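Local coordinates for beta subunit of a putative Aromatic-ring-hydroxylating dioxygenase (Novosphingobium aromaticivorans DSM 12444, PDB 3EBY), which probably serves as the beta subunit of a bacterial dioxygenase that hydroxylates aromatic rings, at residues W35-I48 against A60-V74. Sequence-based numbering, arbitrary orientation.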
loop_
_atom_site.group_PDB
_atom_site.type_symbol
_atom_site.label_atom_id
_atom_site.label_comp_id
_atom_site.label_asym_id
_atom_site.label_seq_id
_atom_site.Cartn_x
_atom_site.Cartn_y
_atom_site.Cartn_z
ATOM N N TRP A 35 -13.706 12.927 -10.349
ATOM C CA TRP A 35 -14.114 11.593 -9.907
ATOM C C TRP A 35 -15.211 10.961 -10.803
ATOM O O TRP A 35 -15.053 9.811 -11.225
ATOM C CB TRP A 35 -14.504 11.611 -8.410
ATOM C CG TRP A 35 -15.112 10.319 -7.887
ATOM C CD1 TRP A 35 -14.451 9.144 -7.612
ATOM C CD2 TRP A 35 -16.451 10.139 -7.424
ATOM N NE1 TRP A 35 -15.324 8.220 -7.080
ATOM C CE2 TRP A 35 -16.560 8.806 -6.952
ATOM C CE3 TRP A 35 -17.580 10.970 -7.379
ATOM C CZ2 TRP A 35 -17.756 8.281 -6.453
ATOM C CZ3 TRP A 35 -18.769 10.450 -6.891
ATOM C CH2 TRP A 35 -18.835 9.122 -6.389
ATOM N N PRO A 36 -16.286 11.717 -11.128
ATOM C CA PRO A 36 -17.325 11.127 -11.988
ATOM C C PRO A 36 -16.804 10.757 -13.393
ATOM O O PRO A 36 -17.270 9.800 -13.970
ATOM C CB PRO A 36 -18.407 12.224 -12.047
ATOM C CG PRO A 36 -18.172 13.061 -10.819
ATOM C CD PRO A 36 -16.697 13.047 -10.621
ATOM N N THR A 37 -15.776 11.475 -13.874
ATOM C CA THR A 37 -15.205 11.220 -15.211
ATOM C C THR A 37 -14.475 9.874 -15.332
ATOM O O THR A 37 -14.198 9.401 -16.452
ATOM C CB THR A 37 -14.231 12.356 -15.671
ATOM O OG1 THR A 37 -12.964 12.239 -15.019
ATOM C CG2 THR A 37 -14.856 13.760 -15.453
ATOM N N LEU A 38 -14.165 9.266 -14.197
ATOM C CA LEU A 38 -13.439 7.975 -14.140
ATOM C C LEU A 38 -14.378 6.782 -14.372
ATOM O O LEU A 38 -13.945 5.635 -14.429
ATOM C CB LEU A 38 -12.726 7.828 -12.794
ATOM C CG LEU A 38 -11.834 9.019 -12.413
ATOM C CD1 LEU A 38 -11.121 8.793 -11.065
ATOM C CD2 LEU A 38 -10.794 9.273 -13.541
ATOM N N PHE A 39 -15.661 7.079 -14.485
ATOM C CA PHE A 39 -16.704 6.064 -14.714
ATOM C C PHE A 39 -17.337 6.236 -16.106
ATOM O O PHE A 39 -17.295 7.321 -16.701
ATOM C CB PHE A 39 -17.823 6.220 -13.677
ATOM C CG PHE A 39 -17.392 5.976 -12.245
ATOM C CD1 PHE A 39 -16.766 6.969 -11.513
ATOM C CD2 PHE A 39 -17.758 4.783 -11.594
ATOM C CE1 PHE A 39 -16.340 6.711 -10.183
ATOM C CE2 PHE A 39 -17.420 4.563 -10.253
ATOM C CZ PHE A 39 -16.723 5.544 -9.555
ATOM N N VAL A 40 -17.925 5.161 -16.633
ATOM C CA VAL A 40 -18.766 5.277 -17.831
ATOM C C VAL A 40 -20.068 5.968 -17.406
ATOM O O VAL A 40 -20.354 6.049 -16.197
ATOM C CB VAL A 40 -19.093 3.907 -18.458
ATOM C CG1 VAL A 40 -17.798 3.132 -18.755
ATOM C CG2 VAL A 40 -20.091 3.065 -17.563
ATOM N N ASP A 41 -20.873 6.404 -18.366
ATOM C CA ASP A 41 -22.133 7.134 -18.046
ATOM C C ASP A 41 -23.139 6.209 -17.330
ATOM O O ASP A 41 -23.758 6.603 -16.322
ATOM C CB ASP A 41 -22.788 7.701 -19.301
ATOM C CG ASP A 41 -22.027 8.902 -19.898
ATOM O OD1 ASP A 41 -20.977 9.291 -19.358
ATOM O OD2 ASP A 41 -22.457 9.380 -20.979
ATOM N N ASP A 42 -23.305 4.997 -17.860
ATOM C CA ASP A 42 -24.275 4.014 -17.328
ATOM C C ASP A 42 -23.554 3.063 -16.349
ATOM O O ASP A 42 -23.326 1.889 -16.633
ATOM C CB ASP A 42 -24.900 3.247 -18.488
ATOM C CG ASP A 42 -25.951 2.232 -18.038
ATOM O OD1 ASP A 42 -26.440 2.322 -16.890
ATOM O OD2 ASP A 42 -26.224 1.314 -18.830
ATOM N N CYS A 43 -23.171 3.623 -15.221
ATOM C CA CYS A 43 -22.290 2.961 -14.267
ATOM C C CYS A 43 -23.041 2.576 -12.992
ATOM O O CYS A 43 -24.210 2.975 -12.790
ATOM C CB CYS A 43 -21.159 3.916 -13.903
ATOM S SG CYS A 43 -21.713 5.471 -13.087
ATOM N N LEU A 44 -22.325 1.881 -12.107
ATOM C CA LEU A 44 -22.803 1.582 -10.764
ATOM C C LEU A 44 -21.645 1.779 -9.758
ATOM O O LEU A 44 -20.547 1.282 -9.971
ATOM C CB LEU A 44 -23.345 0.153 -10.683
ATOM C CG LEU A 44 -23.849 -0.273 -9.283
ATOM C CD1 LEU A 44 -25.127 0.504 -8.913
ATOM C CD2 LEU A 44 -24.102 -1.764 -9.231
ATOM N N TYR A 45 -21.873 2.636 -8.774
ATOM C CA TYR A 45 -20.942 2.838 -7.676
ATOM C C TYR A 45 -21.704 2.597 -6.385
ATOM O O TYR A 45 -22.732 3.231 -6.144
ATOM C CB TYR A 45 -20.379 4.267 -7.682
ATOM C CG TYR A 45 -19.484 4.566 -6.493
ATOM C CD1 TYR A 45 -18.179 4.095 -6.451
ATOM C CD2 TYR A 45 -19.964 5.261 -5.390
ATOM C CE1 TYR A 45 -17.340 4.348 -5.335
ATOM C CE2 TYR A 45 -19.146 5.524 -4.275
ATOM C CZ TYR A 45 -17.836 5.107 -4.268
ATOM O OH TYR A 45 -17.055 5.370 -3.151
ATOM N N GLN A 46 -21.178 1.727 -5.541
ATOM C CA GLN A 46 -21.801 1.495 -4.257
ATOM C C GLN A 46 -20.785 1.177 -3.177
ATOM O O GLN A 46 -19.645 0.724 -3.453
ATOM C CB GLN A 46 -22.872 0.405 -4.360
ATOM C CG GLN A 46 -22.370 -0.972 -4.606
ATOM C CD GLN A 46 -23.498 -1.952 -4.983
ATOM O OE1 GLN A 46 -24.695 -1.669 -4.776
ATOM N NE2 GLN A 46 -23.119 -3.083 -5.549
ATOM N N VAL A 47 -21.194 1.448 -1.945
ATOM C CA VAL A 47 -20.366 1.237 -0.763
ATOM C C VAL A 47 -21.235 0.382 0.202
ATOM O O VAL A 47 -22.325 0.818 0.633
ATOM C CB VAL A 47 -19.943 2.591 -0.123
ATOM C CG1 VAL A 47 -19.166 2.342 1.189
ATOM C CG2 VAL A 47 -19.082 3.447 -1.144
ATOM N N ILE A 48 -20.788 -0.849 0.455
ATOM C CA ILE A 48 -21.585 -1.841 1.172
ATOM C C ILE A 48 -20.744 -2.573 2.191
ATOM O O ILE A 48 -19.569 -2.867 1.946
ATOM C CB ILE A 48 -22.196 -2.884 0.206
ATOM C CG1 ILE A 48 -21.152 -3.351 -0.814
ATOM C CG2 ILE A 48 -23.376 -2.296 -0.511
ATOM C CD1 ILE A 48 -21.452 -4.731 -1.410
ATOM N N ALA A 60 -26.728 -0.687 0.855
ATOM C CA ALA A 60 -25.602 0.149 0.498
ATOM C C ALA A 60 -25.730 1.459 1.262
ATOM O O ALA A 60 -26.792 2.069 1.272
ATOM C CB ALA A 60 -25.603 0.420 -0.999
ATOM N N VAL A 61 -24.631 1.919 1.843
ATOM C CA VAL A 61 -24.617 3.195 2.566
ATOM C C VAL A 61 -24.223 4.377 1.640
ATOM O O VAL A 61 -24.314 5.543 2.026
ATOM C CB VAL A 61 -23.689 3.105 3.802
ATOM C CG1 VAL A 61 -23.562 4.460 4.485
ATOM C CG2 VAL A 61 -24.237 2.047 4.795
HETATM N N MSE A 62 -23.788 4.062 0.425
HETATM C CA MSE A 62 -23.602 5.059 -0.625
HETATM C C MSE A 62 -23.929 4.348 -1.938
HETATM O O MSE A 62 -23.612 3.166 -2.118
HETATM C CB MSE A 62 -22.164 5.621 -0.622
HETATM C CG MSE A 62 -22.018 6.931 -1.338
HETATM SE SE MSE A 62 -20.224 7.764 -1.084
HETATM C CE MSE A 62 -19.881 7.266 0.361
ATOM N N TYR A 63 -24.726 4.983 -2.787
ATOM C CA TYR A 63 -25.252 4.272 -3.943
ATOM C C TYR A 63 -25.543 5.234 -5.118
ATOM O O TYR A 63 -26.260 6.241 -4.948
ATOM C CB TYR A 63 -26.518 3.548 -3.546
ATOM C CG TYR A 63 -27.177 2.798 -4.674
ATOM C CD1 TYR A 63 -28.108 3.415 -5.494
ATOM C CD2 TYR A 63 -26.895 1.460 -4.891
ATOM C CE1 TYR A 63 -28.727 2.713 -6.513
ATOM C CE2 TYR A 63 -27.472 0.771 -5.915
ATOM C CZ TYR A 63 -28.399 1.395 -6.713
ATOM O OH TYR A 63 -28.985 0.692 -7.721
ATOM N N CYS A 64 -24.938 4.944 -6.270
ATOM C CA CYS A 64 -25.130 5.747 -7.496
ATOM C C CYS A 64 -25.271 4.797 -8.671
ATOM O O CYS A 64 -24.348 4.048 -8.959
ATOM C CB CYS A 64 -23.938 6.647 -7.746
ATOM S SG CYS A 64 -23.453 7.779 -6.428
ATOM N N ASP A 65 -26.380 4.884 -9.400
ATOM C CA ASP A 65 -26.610 3.972 -10.529
ATOM C C ASP A 65 -26.592 4.686 -11.889
ATOM O O ASP A 65 -27.067 4.145 -12.922
ATOM C CB ASP A 65 -27.910 3.190 -10.313
ATOM C CG ASP A 65 -29.141 4.074 -10.310
ATOM O OD1 ASP A 65 -29.034 5.297 -10.530
ATOM O OD2 ASP A 65 -30.237 3.526 -10.094
ATOM N N SER A 66 -25.999 5.874 -11.898
ATOM C CA SER A 66 -25.720 6.617 -13.111
ATOM C C SER A 66 -24.635 7.655 -12.819
ATOM O O SER A 66 -24.389 8.016 -11.671
ATOM C CB SER A 66 -26.968 7.338 -13.599
ATOM O OG SER A 66 -27.294 8.445 -12.745
ATOM N N LYS A 67 -24.029 8.178 -13.868
ATOM C CA LYS A 67 -23.060 9.257 -13.700
ATOM C C LYS A 67 -23.708 10.509 -13.129
ATOM O O LYS A 67 -23.075 11.249 -12.366
ATOM C CB LYS A 67 -22.364 9.576 -15.019
ATOM C CG LYS A 67 -21.232 10.568 -14.844
ATOM C CD LYS A 67 -20.455 10.722 -16.079
ATOM C CE LYS A 67 -19.522 9.557 -16.287
ATOM N NZ LYS A 67 -18.791 9.668 -17.559
ATOM N N GLY A 68 -24.981 10.727 -13.460
ATOM C CA GLY A 68 -25.727 11.864 -12.936
ATOM C C GLY A 68 -25.769 11.879 -11.421
ATOM O O GLY A 68 -25.607 12.943 -10.799
HETATM N N MSE A 69 -25.916 10.697 -10.817
HETATM C CA MSE A 69 -25.885 10.569 -9.366
HETATM C C MSE A 69 -24.480 10.830 -8.775
HETATM O O MSE A 69 -24.367 11.450 -7.719
HETATM C CB MSE A 69 -26.429 9.199 -8.920
HETATM C CG MSE A 69 -27.896 8.997 -9.241
HETATM SE SE MSE A 69 -28.701 7.479 -8.332
HETATM C CE MSE A 69 -28.502 7.994 -6.556
ATOM N N LEU A 70 -23.418 10.389 -9.470
ATOM C CA LEU A 70 -22.047 10.710 -9.069
ATOM C C LEU A 70 -21.870 12.239 -9.021
ATOM O O LEU A 70 -21.355 12.796 -8.035
ATOM C CB LEU A 70 -21.026 10.122 -10.062
ATOM C CG LEU A 70 -21.001 8.613 -10.335
ATOM C CD1 LEU A 70 -19.894 8.273 -11.360
ATOM C CD2 LEU A 70 -20.822 7.807 -9.043
ATOM N N ALA A 71 -22.281 12.896 -10.105
ATOM C CA ALA A 71 -22.135 14.342 -10.240
ATOM C C ALA A 71 -22.975 15.058 -9.207
ATOM O O ALA A 71 -22.527 16.044 -8.628
ATOM C CB ALA A 71 -22.509 14.794 -11.645
ATOM N N ASP A 72 -24.171 14.540 -8.935
ATOM C CA ASP A 72 -25.041 15.126 -7.906
ATOM C C ASP A 72 -24.331 15.163 -6.557
ATOM O O ASP A 72 -24.460 16.137 -5.816
ATOM C CB ASP A 72 -26.342 14.351 -7.749
ATOM C CG ASP A 72 -27.332 14.588 -8.888
ATOM O OD1 ASP A 72 -27.188 15.573 -9.637
ATOM O OD2 ASP A 72 -28.287 13.777 -8.983
ATOM N N ARG A 73 -23.609 14.096 -6.232
ATOM C CA ARG A 73 -22.846 14.052 -4.978
ATOM C C ARG A 73 -21.737 15.122 -4.929
ATOM O O ARG A 73 -21.559 15.790 -3.915
ATOM C CB ARG A 73 -22.258 12.641 -4.752
ATOM C CG ARG A 73 -21.446 12.517 -3.472
ATOM C CD ARG A 73 -21.197 11.034 -3.128
ATOM N NE ARG A 73 -22.400 10.368 -2.623
ATOM C CZ ARG A 73 -22.910 10.562 -1.399
ATOM N NH1 ARG A 73 -22.254 11.293 -0.500
ATOM N NH2 ARG A 73 -24.026 9.954 -1.039
ATOM N N VAL A 74 -20.979 15.260 -6.005
ATOM C CA VAL A 74 -19.887 16.249 -6.034
ATOM C C VAL A 74 -20.446 17.670 -5.883
ATOM O O VAL A 74 -19.947 18.468 -5.062
ATOM C CB VAL A 74 -19.087 16.135 -7.335
ATOM C CG1 VAL A 74 -18.070 17.305 -7.450
ATOM C CG2 VAL A 74 -18.400 14.758 -7.421
HETATM O O HOH W 1 -15.896 9.592 -18.659
HETATM O O HOH W 2 -27.167 4.355 -15.513
#
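Lys67 grips the corner at Asp41 with both its backbone and its ammonium group. Its N donates to Asp41 O (2.9 Å, 149° at the hydrogen). A bend at chi3 (-77°) turns NZ back to Asp41 OD1, a 2.9 Å salt bridge in which NZ lies almost in line with the carboxylate C-O bond. The same NZ donates to Phe39 O, tilted from that carbonyl plane, and to a water held by Thr37 O. Were Lys67 replaced by an alanine, the Asp41 carboxylate would probably lose this countercharge and Phe39 O this donor. Just before the helix, Ser66 is the N-cap, its OG accepting from Met69 N. Tyr45 and Cys64 form an antiparallel hydrogen-bonded pair, Tyr45 N to Cys64 O (2.9 Å, 174°) and Cys64 N to Tyr45 O. Further along, Val47 faces both Val61 and Met62 in a classic beta bulge, Val61 N reaching Val47 O at 2.8 Å. Leu70 wedges its two methyls among the aromatics: CD1 lies over the Phe39 ring, 3.8 Å from its centroid, while CD2 meets Trp35 CH2 at 3.6 Å and also touches Tyr45 CB. Met62, deposited as selenomethionine, brings SE to the edge of the Tyr45 ring, 4.0 Å from Tyr45 CE2, a Met-aromatic contact. Within this chain strand 60-64 is an outermost strand of the sheet, and helix 67-79 packs back on strand 43-49 and residues 35-39, consistent with the NTF2-like fold of ring-hydroxylating dioxygenase beta subunits.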